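Local coordinates for conserved hypothetical protein (Sulfolobus solfataricus, PDB 2FNA) that probably hydrolyses ATP as an archaeal AAA+ ATPase, holding ADP and magnesium in its P-loop domain and carrying a C-terminal winged-helix domain, at residues A[57-62]-A[79-84]; A[83-88]-A[110-115]; A[290-295]-A[329-334]; A[156-161]-A[193-198]. All coordinates share one frame; numbering follows the deposited sequence.

Interaction 1 (A[57-62]-A[79-84]); sequences PYIYLD and LELQKE. With EDO (1,2-ethanediol), chain E.
E84 lays CB, CG and the OE1 side of its carboxylate against strand 58-62 and buries more surface than any other residue of the contact. Its CG stands anti to the carbonyl carbon (chi1 -81°) and the chain bends at chi2, which carries the carboxylate over the backbone of Y60. The amide N of Y60 donates to OE1 of E84 at 2.8 Å, nearly straight at 166°, reaching the oxygen from above the carboxylate plane. A water within hydrogen-bonding distance of both this OE1 and Y58 O can add a second, shared link between helix and strand. OE2 of E84 turns to a salt bridge with K87, one helical turn on, which probably favours the charged form of the carboxylate.

I59 and L61 flank this polar grip. The CD1 methyl of I59 lies 3.6 Å from E84 CB and also touches the carbonyl end of that residue, while its CG2 makes a looser contact with CD1 of L81. On L61 the CD2 branch does the touching, 4.0 Å from E84 CG and close to the backbone of E80 and L81. Both residues run alongside E84 in the opposite sense.

The strand is an outermost one of the parallel P-loop NTPase sheet, bonded through its backbone to strand 139-144. Helix 74-91 covers I59 and L61, whereas Y58 and Y60 pack on helix 43-54, which follows the probable Walker A loop; Y60 OH bonds to D144, and L81 reaches on to helix 124-133.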
loop_
_atom_site.group_PDB
_atom_site.type_symbol
_atom_site.label_atom_id
_atom_site.label_comp_id
_atom_site.label_asym_id
_atom_site.label_seq_id
_atom_site.Cartn_x
_atom_site.Cartn_y
_atom_site.Cartn_z
ATOM N N PRO A 57 20.457 -3.416 -7.484
ATOM C CA PRO A 57 20.309 -1.996 -7.232
ATOM C C PRO A 57 18.832 -1.617 -7.289
ATOM O O PRO A 57 18.049 -2.232 -8.016
ATOM C CB PRO A 57 21.060 -1.332 -8.379
ATOM C CG PRO A 57 21.405 -2.400 -9.331
ATOM C CD PRO A 57 21.271 -3.707 -8.679
ATOM N N TYR A 58 18.449 -0.627 -6.507
ATOM C CA TYR A 58 17.062 -0.237 -6.457
ATOM C C TYR A 58 16.911 1.204 -5.988
ATOM O O TYR A 58 17.837 1.804 -5.389
ATOM C CB TYR A 58 16.276 -1.183 -5.545
ATOM C CG TYR A 58 16.626 -1.055 -4.074
ATOM C CD1 TYR A 58 17.682 -1.792 -3.513
ATOM C CD2 TYR A 58 15.920 -0.189 -3.245
ATOM C CE1 TYR A 58 18.023 -1.667 -2.147
ATOM C CE2 TYR A 58 16.260 -0.052 -1.878
ATOM C CZ TYR A 58 17.298 -0.800 -1.345
ATOM O OH TYR A 58 17.602 -0.661 -0.016
ATOM N N ILE A 59 15.741 1.745 -6.334
ATOM C CA ILE A 59 15.242 3.038 -5.915
ATOM C C ILE A 59 13.939 2.727 -5.176
ATOM O O ILE A 59 13.082 2.054 -5.717
ATOM C CB ILE A 59 14.918 3.905 -7.171
ATOM C CG1 ILE A 59 16.209 4.428 -7.816
ATOM C CG2 ILE A 59 13.925 5.034 -6.846
ATOM C CD1 ILE A 59 16.964 5.428 -6.996
ATOM N N TYR A 60 13.799 3.185 -3.942
ATOM C CA TYR A 60 12.600 2.899 -3.170
ATOM C C TYR A 60 11.819 4.157 -2.866
ATOM O O TYR A 60 12.219 4.922 -2.005
ATOM C CB TYR A 60 12.982 2.215 -1.862
ATOM C CG TYR A 60 11.862 1.471 -1.216
ATOM C CD1 TYR A 60 10.749 2.145 -0.691
ATOM C CD2 TYR A 60 11.889 0.080 -1.141
ATOM C CE1 TYR A 60 9.717 1.441 -0.103
ATOM C CE2 TYR A 60 10.875 -0.621 -0.540
ATOM C CZ TYR A 60 9.791 0.062 -0.036
ATOM O OH TYR A 60 8.772 -0.631 0.564
ATOM N N LEU A 61 10.702 4.372 -3.556
ATOM C CA LEU A 61 9.840 5.525 -3.261
ATOM C C LEU A 61 8.713 5.147 -2.297
ATOM O O LEU A 61 7.765 4.450 -2.668
ATOM C CB LEU A 61 9.270 6.139 -4.539
ATOM C CG LEU A 61 10.283 6.695 -5.551
ATOM C CD1 LEU A 61 9.574 7.482 -6.659
ATOM C CD2 LEU A 61 11.288 7.604 -4.865
ATOM N N ASP A 62 8.856 5.609 -1.052
ATOM C CA ASP A 62 7.878 5.402 0.005
ATOM C C ASP A 62 6.836 6.541 -0.020
ATOM O O ASP A 62 7.061 7.633 0.489
ATOM C CB ASP A 62 8.608 5.305 1.335
ATOM C CG ASP A 62 7.711 4.902 2.459
ATOM O OD1 ASP A 62 6.660 4.290 2.202
ATOM O OD2 ASP A 62 8.064 5.202 3.615
ATOM N N LEU A 79 12.356 15.887 -4.864
ATOM C CA LEU A 79 13.200 15.822 -3.661
ATOM C C LEU A 79 13.267 14.394 -3.132
ATOM O O LEU A 79 14.307 13.987 -2.643
ATOM C CB LEU A 79 12.724 16.786 -2.563
ATOM N N GLU A 80 12.181 13.626 -3.254
ATOM C CA GLU A 80 12.197 12.227 -2.829
ATOM C C GLU A 80 13.025 11.342 -3.766
ATOM O O GLU A 80 13.749 10.456 -3.316
ATOM C CB GLU A 80 10.782 11.650 -2.752
ATOM C CG GLU A 80 9.927 12.242 -1.664
ATOM C CD GLU A 80 10.427 11.913 -0.285
ATOM O OE1 GLU A 80 10.881 10.762 -0.073
ATOM O OE2 GLU A 80 10.344 12.803 0.584
ATOM N N LEU A 81 12.857 11.570 -5.064
ATOM C CA LEU A 81 13.616 10.881 -6.093
ATOM C C LEU A 81 15.119 11.206 -5.960
ATOM O O LEU A 81 15.985 10.335 -6.074
ATOM C CB LEU A 81 13.081 11.320 -7.455
ATOM C CG LEU A 81 13.595 10.646 -8.721
ATOM C CD1 LEU A 81 13.419 9.127 -8.621
ATOM C CD2 LEU A 81 12.882 11.218 -9.949
ATOM N N GLN A 82 15.411 12.468 -5.704
ATOM C CA GLN A 82 16.784 12.938 -5.522
ATOM C C GLN A 82 17.479 12.186 -4.398
ATOM O O GLN A 82 18.591 11.699 -4.577
ATOM C CB GLN A 82 16.751 14.437 -5.247
ATOM C CG GLN A 82 18.065 15.155 -5.131
ATOM C CD GLN A 82 17.812 16.627 -4.866
ATOM O OE1 GLN A 82 17.397 17.375 -5.762
ATOM N NE2 GLN A 82 18.006 17.037 -3.623
ATOM N N LYS A 83 16.798 12.051 -3.266
ATOM C CA LYS A 83 17.318 11.297 -2.127
ATOM C C LYS A 83 17.637 9.853 -2.507
ATOM O O LYS A 83 18.704 9.352 -2.189
ATOM C CB LYS A 83 16.318 11.297 -0.972
ATOM C CG LYS A 83 16.178 12.621 -0.243
ATOM C CD LYS A 83 14.931 12.619 0.640
ATOM N N GLU A 84 16.716 9.187 -3.195
ATOM C CA GLU A 84 16.929 7.798 -3.571
ATOM C C GLU A 84 18.068 7.629 -4.563
ATOM O O GLU A 84 18.842 6.677 -4.461
ATOM C CB GLU A 84 15.634 7.168 -4.120
ATOM C CG GLU A 84 14.684 6.703 -3.020
ATOM C CD GLU A 84 15.336 5.744 -2.030
ATOM O OE1 GLU A 84 15.715 4.582 -2.404
ATOM O OE2 GLU A 84 15.469 6.172 -0.865
HETATM C C1 EDO E . 19.663 1.179 -2.648
HETATM O O1 EDO E . 19.488 2.308 -1.783
HETATM C C2 EDO E . 20.595 1.519 -3.803
HETATM O O2 EDO E . 20.670 0.397 -4.704
HETATM O O HOH W 1 18.215 3.782 -3.511
HETATM O O HOH W 2 10.918 7.596 -0.686
#

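Interaction 2 (A[83-88]-A[110-115]); sequences KEINKL and NEIKFN
N86 receives the backbone of I112 at the start of strand 112-114, one arm of a two-stranded antiparallel beta hairpin that packs against helix 74-91 within the P-loop ATPase domain. The amide N of I112 donates to OD1 of N86 at 3.0 Å and 163°, arriving in the carbonyl plane on a lone pair. The side chain of E111 crosses that of N86 at about a right angle, with the carboxylate turned only 18° from the plane of the amide. CB of E111 lies 3.6 Å from OD1 of N86.

Beside this bond the contact becomes apolar. I112 has CG1 between its backbone N and carbonyl carbon (chi1 66°), which swings CD1 toward the helix, 3.6 Å from CG2 of I85. The other branch of I85 ends at the rim of the F114 ring, near its plane.

Farther out, L99 touches both I85 and I112, helix 95-98 adds L96 against I112, and strand 105-107 pairs with 112-114 and lays I105 on I112 and F114. Q82, one turn before N86, accepts from the backbone N of F114, so the helix holds the strand at two points. At the ring, CD1 of I85 stands 3.8 Å from CZ of F114.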
loop_
_atom_site.group_PDB
_atom_site.type_symbol
_atom_site.label_atom_id
_atom_site.label_comp_id
_atom_site.label_asym_id
_atom_site.label_seq_id
_atom_site.Cartn_x
_atom_site.Cartn_y
_atom_site.Cartn_z
ATOM N N LYS A 83 16.798 12.051 -3.266
ATOM C CA LYS A 83 17.318 11.297 -2.127
ATOM C C LYS A 83 17.637 9.853 -2.507
ATOM O O LYS A 83 18.704 9.352 -2.189
ATOM C CB LYS A 83 16.318 11.297 -0.972
ATOM C CG LYS A 83 16.178 12.621 -0.243
ATOM C CD LYS A 83 14.931 12.619 0.640
ATOM N N GLU A 84 16.716 9.187 -3.195
ATOM C CA GLU A 84 16.929 7.798 -3.571
ATOM C C GLU A 84 18.068 7.629 -4.563
ATOM O O GLU A 84 18.842 6.677 -4.461
ATOM C CB GLU A 84 15.634 7.168 -4.120
ATOM C CG GLU A 84 14.684 6.703 -3.020
ATOM C CD GLU A 84 15.336 5.744 -2.030
ATOM O OE1 GLU A 84 15.715 4.582 -2.404
ATOM O OE2 GLU A 84 15.469 6.172 -0.865
ATOM N N ILE A 85 18.164 8.543 -5.522
ATOM C CA ILE A 85 19.204 8.488 -6.546
ATOM C C ILE A 85 20.570 8.581 -5.864
ATOM O O ILE A 85 21.499 7.850 -6.224
ATOM C CB ILE A 85 19.006 9.587 -7.623
ATOM C CG1 ILE A 85 17.828 9.212 -8.522
ATOM C CG2 ILE A 85 20.249 9.767 -8.504
ATOM C CD1 ILE A 85 17.255 10.361 -9.289
ATOM N N ASN A 86 20.673 9.433 -4.851
ATOM C CA ASN A 86 21.930 9.603 -4.124
ATOM C C ASN A 86 22.393 8.310 -3.409
ATOM O O ASN A 86 23.600 8.050 -3.290
ATOM C CB ASN A 86 21.824 10.782 -3.140
ATOM C CG ASN A 86 21.952 12.143 -3.831
ATOM O OD1 ASN A 86 22.573 12.264 -4.888
ATOM N ND2 ASN A 86 21.373 13.176 -3.215
ATOM N N LYS A 87 21.431 7.502 -2.959
ATOM C CA LYS A 87 21.719 6.171 -2.432
ATOM C C LYS A 87 22.187 5.213 -3.550
ATOM O O LYS A 87 23.081 4.366 -3.342
ATOM C CB LYS A 87 20.478 5.590 -1.755
ATOM C CG LYS A 87 19.867 6.438 -0.644
ATOM C CD LYS A 87 18.665 5.720 -0.064
ATOM C CE LYS A 87 17.929 6.554 0.960
ATOM N NZ LYS A 87 16.813 5.769 1.577
ATOM N N LEU A 88 21.587 5.363 -4.734
ATOM C CA LEU A 88 21.868 4.493 -5.875
ATOM C C LEU A 88 23.234 4.745 -6.523
ATOM O O LEU A 88 23.893 3.791 -6.948
ATOM C CB LEU A 88 20.771 4.604 -6.934
ATOM C CG LEU A 88 20.911 3.643 -8.113
ATOM C CD1 LEU A 88 20.763 2.214 -7.658
ATOM C CD2 LEU A 88 19.929 3.942 -9.234
ATOM N N ASN A 110 29.690 14.157 -5.015
ATOM C CA ASN A 110 29.232 12.790 -5.249
ATOM C C ASN A 110 27.707 12.656 -5.114
ATOM O O ASN A 110 27.174 11.563 -4.879
ATOM C CB ASN A 110 29.938 11.817 -4.309
ATOM C CG ASN A 110 30.253 10.499 -4.987
ATOM O OD1 ASN A 110 31.110 10.438 -5.875
ATOM N ND2 ASN A 110 29.562 9.438 -4.581
ATOM N N GLU A 111 27.013 13.777 -5.286
ATOM C CA GLU A 111 25.567 13.836 -5.166
ATOM C C GLU A 111 24.978 14.668 -6.290
ATOM O O GLU A 111 25.695 15.396 -6.966
ATOM C CB GLU A 111 25.188 14.455 -3.829
ATOM C CG GLU A 111 25.234 13.490 -2.671
ATOM C CD GLU A 111 24.676 14.102 -1.398
ATOM O OE1 GLU A 111 24.772 15.343 -1.246
ATOM O OE2 GLU A 111 24.143 13.349 -0.550
ATOM N N ILE A 112 23.662 14.552 -6.473
ATOM C CA ILE A 112 22.939 15.335 -7.475
ATOM C C ILE A 112 21.901 16.254 -6.837
ATOM O O ILE A 112 21.436 16.015 -5.723
ATOM C CB ILE A 112 22.223 14.443 -8.526
ATOM C CG1 ILE A 112 21.088 13.627 -7.895
ATOM C CG2 ILE A 112 23.217 13.523 -9.241
ATOM C CD1 ILE A 112 19.985 13.291 -8.864
ATOM N N LYS A 113 21.558 17.304 -7.572
ATOM C CA LYS A 113 20.462 18.217 -7.240
ATOM C C LYS A 113 19.691 18.515 -8.525
ATOM O O LYS A 113 20.289 18.829 -9.549
ATOM C CB LYS A 113 20.993 19.534 -6.640
ATOM C CG LYS A 113 21.073 19.559 -5.118
ATOM N N PHE A 114 18.370 18.410 -8.489
ATOM C CA PHE A 114 17.580 18.902 -9.605
ATOM C C PHE A 114 17.465 20.422 -9.475
ATOM O O PHE A 114 17.287 20.925 -8.364
ATOM C CB PHE A 114 16.215 18.235 -9.626
ATOM C CG PHE A 114 16.285 16.746 -9.783
ATOM C CD1 PHE A 114 16.660 16.185 -10.994
ATOM C CD2 PHE A 114 15.986 15.901 -8.717
ATOM C CE1 PHE A 114 16.731 14.798 -11.148
ATOM C CE2 PHE A 114 16.046 14.515 -8.866
ATOM C CZ PHE A 114 16.424 13.966 -10.084
ATOM N N ASN A 115 17.616 21.144 -10.593
ATOM C CA ASN A 115 17.534 22.615 -10.617
ATOM C C ASN A 115 16.245 23.119 -11.268
ATOM O O ASN A 115 15.206 22.453 -11.226
ATOM C CB ASN A 115 18.745 23.207 -11.351
#

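Interaction 3 (A[290-295]-A[329-334]); sequences KRYLNI and LTQLTK
The Y292 ring has CD1 of L332 at its edge, in the ring plane, 4.0 Å from its own CD1. CG of the same leucine approaches obliquely, 3.9 Å from Y292 CD1, and the two side chains slide past each other in opposite directions. Y292 also makes edge-to-face stacks with F281 and Y328. At the far end of the ring, the OH of Y292 lies 3.5 Å from CB of Q331; the amide plane is turned 65° from the ring. Q331 bends at chi2 (-58°), taking its amide away from the tyrosine to R285, which donates to OE1.

These two helices, 289-299 and 322-334, belong to the winged helix-turn-helix domain related to the C-terminal domain of MCM proteins. Their short segments cross at -69°, with axes 11.5 Å apart, and side chains of both helices meet between them. I295 points at the second helix: its CG2, anti to the backbone N, is 3.4 Å from CD1 of L332, tighter than usual for two methyl groups, and also meets CD2 of L329 at 4.0 Å. Helix 259-282 packs on Y292 and L332, V308 of helix 305-316 touches I295, and I338 of strand 338-340 packs on both L329 and L332.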
loop_
_atom_site.group_PDB
_atom_site.type_symbol
_atom_site.label_atom_id
_atom_site.label_comp_id
_atom_site.label_asym_id
_atom_site.label_seq_id
_atom_site.Cartn_x
_atom_site.Cartn_y
_atom_site.Cartn_z
ATOM N N LYS A 290 -19.922 14.300 6.767
ATOM C CA LYS A 290 -20.950 13.713 7.638
ATOM C C LYS A 290 -21.652 12.516 6.986
ATOM O O LYS A 290 -21.977 11.540 7.655
ATOM C CB LYS A 290 -21.976 14.781 8.061
ATOM C CG LYS A 290 -21.401 15.804 9.039
ATOM C CD LYS A 290 -22.441 16.846 9.476
ATOM N N ARG A 291 -21.854 12.591 5.681
ATOM C CA ARG A 291 -22.488 11.519 4.941
ATOM C C ARG A 291 -21.630 10.262 4.933
ATOM O O ARG A 291 -22.125 9.170 5.167
ATOM C CB ARG A 291 -22.754 11.966 3.511
ATOM C CG ARG A 291 -23.601 13.237 3.435
ATOM C CD ARG A 291 -24.135 13.499 2.053
ATOM N NE ARG A 291 -25.230 14.469 2.100
ATOM C CZ ARG A 291 -26.037 14.742 1.079
ATOM N NH1 ARG A 291 -25.887 14.134 -0.089
ATOM N NH2 ARG A 291 -27.000 15.635 1.228
ATOM N N TYR A 292 -20.341 10.415 4.644
ATOM C CA TYR A 292 -19.410 9.281 4.708
ATOM C C TYR A 292 -19.379 8.622 6.107
ATOM O O TYR A 292 -19.456 7.401 6.214
ATOM C CB TYR A 292 -18.003 9.702 4.254
ATOM C CG TYR A 292 -17.842 9.785 2.747
ATOM C CD1 TYR A 292 -17.953 8.642 1.954
ATOM C CD2 TYR A 292 -17.555 10.994 2.107
ATOM C CE1 TYR A 292 -17.804 8.690 0.578
ATOM C CE2 TYR A 292 -17.398 11.053 0.700
ATOM C CZ TYR A 292 -17.528 9.898 -0.052
ATOM O OH TYR A 292 -17.372 9.914 -1.428
ATOM N N LEU A 293 -19.274 9.422 7.170
ATOM C CA LEU A 293 -19.330 8.895 8.541
ATOM C C LEU A 293 -20.610 8.082 8.749
ATOM O O LEU A 293 -20.592 7.012 9.367
ATOM C CB LEU A 293 -19.256 10.020 9.590
ATOM C CG LEU A 293 -17.850 10.552 9.880
ATOM C CD1 LEU A 293 -17.897 11.955 10.462
ATOM C CD2 LEU A 293 -17.075 9.588 10.804
ATOM N N ASN A 294 -21.716 8.601 8.230
ATOM C CA ASN A 294 -23.004 7.946 8.364
ATOM C C ASN A 294 -23.020 6.599 7.641
ATOM O O ASN A 294 -23.488 5.600 8.186
ATOM C CB ASN A 294 -24.100 8.845 7.810
ATOM C CG ASN A 294 -25.477 8.360 8.162
ATOM O OD1 ASN A 294 -25.944 7.341 7.640
ATOM N ND2 ASN A 294 -26.148 9.091 9.047
ATOM N N ILE A 295 -22.522 6.583 6.411
ATOM C CA ILE A 295 -22.449 5.353 5.607
ATOM C C ILE A 295 -21.653 4.262 6.317
ATOM O O ILE A 295 -22.052 3.095 6.297
ATOM C CB ILE A 295 -21.812 5.615 4.226
ATOM C CG1 ILE A 295 -22.808 6.357 3.306
ATOM C CG2 ILE A 295 -21.329 4.296 3.593
ATOM C CD1 ILE A 295 -22.216 6.869 2.007
ATOM N N LEU A 329 -20.533 5.280 -2.337
ATOM C CA LEU A 329 -20.150 3.874 -2.236
ATOM C C LEU A 329 -19.028 3.512 -3.191
ATOM O O LEU A 329 -18.163 2.732 -2.841
ATOM C CB LEU A 329 -21.357 2.948 -2.450
ATOM C CG LEU A 329 -22.452 3.101 -1.396
ATOM C CD1 LEU A 329 -23.699 2.307 -1.792
ATOM C CD2 LEU A 329 -21.940 2.689 -0.023
ATOM N N THR A 330 -19.031 4.072 -4.391
ATOM C CA THR A 330 -17.942 3.844 -5.359
ATOM C C THR A 330 -16.594 4.338 -4.847
ATOM O O THR A 330 -15.579 3.676 -5.041
ATOM C CB THR A 330 -18.238 4.543 -6.711
ATOM O OG1 THR A 330 -19.372 3.917 -7.309
ATOM C CG2 THR A 330 -17.031 4.452 -7.673
ATOM N N GLN A 331 -16.583 5.518 -4.229
ATOM C CA GLN A 331 -15.361 6.052 -3.674
ATOM C C GLN A 331 -14.836 5.139 -2.540
ATOM O O GLN A 331 -13.645 4.807 -2.494
ATOM C CB GLN A 331 -15.581 7.491 -3.195
ATOM C CG GLN A 331 -15.723 8.499 -4.329
ATOM C CD GLN A 331 -14.503 8.496 -5.245
ATOM O OE1 GLN A 331 -13.420 8.910 -4.848
ATOM N NE2 GLN A 331 -14.676 8.005 -6.465
ATOM N N LEU A 332 -15.736 4.735 -1.650
ATOM C CA LEU A 332 -15.398 3.868 -0.505
ATOM C C LEU A 332 -14.836 2.538 -0.990
ATOM O O LEU A 332 -13.823 2.023 -0.452
ATOM C CB LEU A 332 -16.650 3.659 0.386
ATOM C CG LEU A 332 -17.036 4.866 1.260
ATOM C CD1 LEU A 332 -18.381 4.691 1.937
ATOM C CD2 LEU A 332 -15.962 5.123 2.310
ATOM N N THR A 333 -15.462 1.984 -2.027
ATOM C CA THR A 333 -14.985 0.724 -2.621
ATOM C C THR A 333 -13.616 0.885 -3.295
ATOM O O THR A 333 -12.742 0.008 -3.164
ATOM C CB THR A 333 -15.990 0.170 -3.629
ATOM O OG1 THR A 333 -17.255 -0.002 -2.990
ATOM C CG2 THR A 333 -15.555 -1.153 -4.158
ATOM N N LYS A 334 -13.425 1.993 -4.017
ATOM C CA LYS A 334 -12.151 2.242 -4.721
ATOM C C LYS A 334 -11.000 2.403 -3.746
ATOM O O LYS A 334 -9.873 2.078 -4.070
ATOM C CB LYS A 334 -12.217 3.520 -5.565
ATOM C CG LYS A 334 -13.181 3.471 -6.727
ATOM C CD LYS A 334 -12.487 3.161 -8.045
ATOM C CE LYS A 334 -13.188 3.874 -9.185
ATOM N NZ LYS A 334 -12.796 3.255 -10.471
#

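Interaction 4 (A[156-161]-A[193-198]); sequences NLLPAL and ESPLFG. With EDO (1,2-ethanediol), chain I.
P195 presses its ring against the start of helix 158-167 and buries more surface than any other residue of the contact. Followed outward, its CB rests 3.6 Å from the carbonyl O of L158. CG of P195 lies 3.8 Å from CB of L158 and also touches the backbone N of P159, whose ring lies side by side with that of P195 and points the same way. The nearest partner of this CG is O1 of a 1,2-ethanediol molecule, at 3.5 Å. CD of P195, next round the ring, meets the same diol, 3.4 Å from its C1, and still lies near L158 CB. The diol, probably from the crystallisation liquor, also accepts from ND2 of N156 through its O1 and so bridges the two segments.

N156 precedes the turn into the helix and caps it. With CG anti to the backbone N (chi1 -178°), its OD1 turns back to accept from the amide N of L158 at 3.1 Å, the donor standing 52° out of the carbonyl plane. In the other segment, S194 to F197 form a type I beta turn, placing P195 and L196 in its two central positions. The turn belongs to the connection from helix 180-186 to strand 202-206 of the P-loop ATPase domain, where S194 OG lies within hydrogen-bonding reach of the backbone oxygens of R188 and D191, which its single proton can serve only one at a time.

L196 continues the apolar contact along the helix. Its CD1 approaches CD2 of L158, while CD2 lies 4.4 Å from CB of L161; A162 touches both P195 and L196, and L161 reaches inward to F173 and M175 of strand 171-177.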
loop_
_atom_site.group_PDB
_atom_site.type_symbol
_atom_site.label_atom_id
_atom_site.label_comp_id
_atom_site.label_asym_id
_atom_site.label_seq_id
_atom_site.Cartn_x
_atom_site.Cartn_y
_atom_site.Cartn_z
ATOM N N ASN A 156 2.567 13.708 -15.639
ATOM C CA ASN A 156 2.091 12.428 -16.152
ATOM C C ASN A 156 3.243 11.455 -16.421
ATOM O O ASN A 156 3.943 11.578 -17.426
ATOM C CB ASN A 156 1.257 12.637 -17.424
ATOM C CG ASN A 156 0.700 11.333 -17.973
ATOM O OD1 ASN A 156 0.699 10.321 -17.282
ATOM N ND2 ASN A 156 0.215 11.356 -19.221
ATOM N N LEU A 157 3.409 10.470 -15.528
ATOM C CA LEU A 157 4.491 9.504 -15.639
ATOM C C LEU A 157 4.172 8.327 -16.542
ATOM O O LEU A 157 5.055 7.527 -16.835
ATOM C CB LEU A 157 4.864 8.972 -14.259
ATOM C CG LEU A 157 5.406 10.001 -13.259
ATOM C CD1 LEU A 157 5.567 9.312 -11.885
ATOM C CD2 LEU A 157 6.716 10.607 -13.712
ATOM N N LEU A 158 2.936 8.222 -17.018
ATOM C CA LEU A 158 2.528 7.025 -17.727
ATOM C C LEU A 158 3.296 6.789 -19.018
ATOM O O LEU A 158 3.676 5.665 -19.277
ATOM C CB LEU A 158 1.010 6.995 -17.963
ATOM C CG LEU A 158 0.089 6.911 -16.744
ATOM C CD1 LEU A 158 -1.399 6.866 -17.154
ATOM C CD2 LEU A 158 0.409 5.732 -15.855
ATOM N N PRO A 159 3.479 7.830 -19.860
ATOM C CA PRO A 159 4.236 7.592 -21.090
ATOM C C PRO A 159 5.660 7.085 -20.829
ATOM O O PRO A 159 6.140 6.227 -21.539
ATOM C CB PRO A 159 4.236 8.950 -21.779
ATOM C CG PRO A 159 3.066 9.671 -21.209
ATOM C CD PRO A 159 2.970 9.203 -19.792
ATOM N N ALA A 160 6.303 7.603 -19.794
ATOM C CA ALA A 160 7.625 7.125 -19.373
ATOM C C ALA A 160 7.603 5.673 -18.871
ATOM O O ALA A 160 8.468 4.878 -19.196
ATOM C CB ALA A 160 8.164 8.037 -18.302
ATOM N N LEU A 161 6.596 5.336 -18.082
ATOM C CA LEU A 161 6.422 3.950 -17.632
ATOM C C LEU A 161 6.232 2.994 -18.787
ATOM O O LEU A 161 6.759 1.888 -18.748
ATOM C CB LEU A 161 5.224 3.847 -16.687
ATOM C CG LEU A 161 5.384 4.578 -15.361
ATOM C CD1 LEU A 161 4.111 4.550 -14.530
ATOM C CD2 LEU A 161 6.549 3.970 -14.592
ATOM N N GLU A 193 -6.676 4.250 -24.907
ATOM C CA GLU A 193 -5.706 5.186 -25.471
ATOM C C GLU A 193 -4.555 5.509 -24.509
ATOM O O GLU A 193 -3.643 6.266 -24.849
ATOM C CB GLU A 193 -6.409 6.460 -25.981
ATOM C CG GLU A 193 -6.633 7.593 -24.976
ATOM C CD GLU A 193 -7.144 8.852 -25.667
ATOM O OE1 GLU A 193 -8.279 8.840 -26.200
ATOM O OE2 GLU A 193 -6.401 9.854 -25.689
ATOM N N SER A 194 -4.584 4.913 -23.319
ATOM C CA SER A 194 -3.550 5.132 -22.341
ATOM C C SER A 194 -2.296 4.301 -22.622
ATOM O O SER A 194 -2.367 3.221 -23.237
ATOM C CB SER A 194 -4.078 4.867 -20.932
ATOM O OG SER A 194 -3.997 3.509 -20.579
ATOM N N PRO A 195 -1.131 4.819 -22.200
ATOM C CA PRO A 195 0.174 4.220 -22.499
ATOM C C PRO A 195 0.379 2.784 -22.043
ATOM O O PRO A 195 1.062 2.058 -22.723
ATOM C CB PRO A 195 1.144 5.131 -21.745
ATOM C CG PRO A 195 0.461 6.435 -21.703
ATOM C CD PRO A 195 -0.963 6.066 -21.430
ATOM N N LEU A 196 -0.193 2.391 -20.904
ATOM C CA LEU A 196 -0.065 1.019 -20.405
ATOM C C LEU A 196 -1.243 0.100 -20.760
ATOM O O LEU A 196 -1.242 -1.049 -20.350
ATOM C CB LEU A 196 0.103 1.014 -18.880
ATOM C CG LEU A 196 1.350 1.701 -18.309
ATOM C CD1 LEU A 196 1.352 1.647 -16.780
ATOM C CD2 LEU A 196 2.610 1.044 -18.872
ATOM N N PHE A 197 -2.205 0.567 -21.558
ATOM C CA PHE A 197 -3.329 -0.274 -21.914
ATOM C C PHE A 197 -2.881 -1.578 -22.585
ATOM O O PHE A 197 -2.064 -1.546 -23.488
ATOM C CB PHE A 197 -4.298 0.443 -22.833
ATOM C CG PHE A 197 -5.540 -0.360 -23.112
ATOM C CD1 PHE A 197 -6.560 -0.431 -22.166
ATOM C CD2 PHE A 197 -5.669 -1.087 -24.285
ATOM C CE1 PHE A 197 -7.701 -1.196 -22.405
ATOM C CE2 PHE A 197 -6.823 -1.846 -24.529
ATOM C CZ PHE A 197 -7.832 -1.889 -23.576
ATOM N N GLY A 198 -3.438 -2.712 -22.149
ATOM C CA GLY A 198 -3.234 -3.980 -22.843
ATOM C C GLY A 198 -1.955 -4.706 -22.469
ATOM O O GLY A 198 -1.686 -5.791 -22.982
HETATM C C1 EDO I . -2.467 8.905 -20.351
HETATM O O1 EDO I . -1.199 9.417 -20.879
HETATM C C2 EDO I . -3.613 8.890 -21.376
HETATM O O2 EDO I . -4.856 8.352 -20.850
#

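In the fold
From the N terminus, interaction 1 comes first, closing a short loop between edge strand 58-62 and helix 74-91. Interaction 2 opens on the same helix, sharing K83 and E84, and closes at the hairpin strand 112-114; the two contacts touch, with centres 9 Å apart, so one helix joins the central sheet to the hairpin. Interaction 4 follows in series, closing a loop that includes strand 171-177 and helix 180-186, its centre about 21 Å from that of interaction 1. Interaction 3 comes last, in the winged-helix domain, about 34 Å from interaction 1 between centres and on the opposite side of the chain's centre. No loops nest or cross.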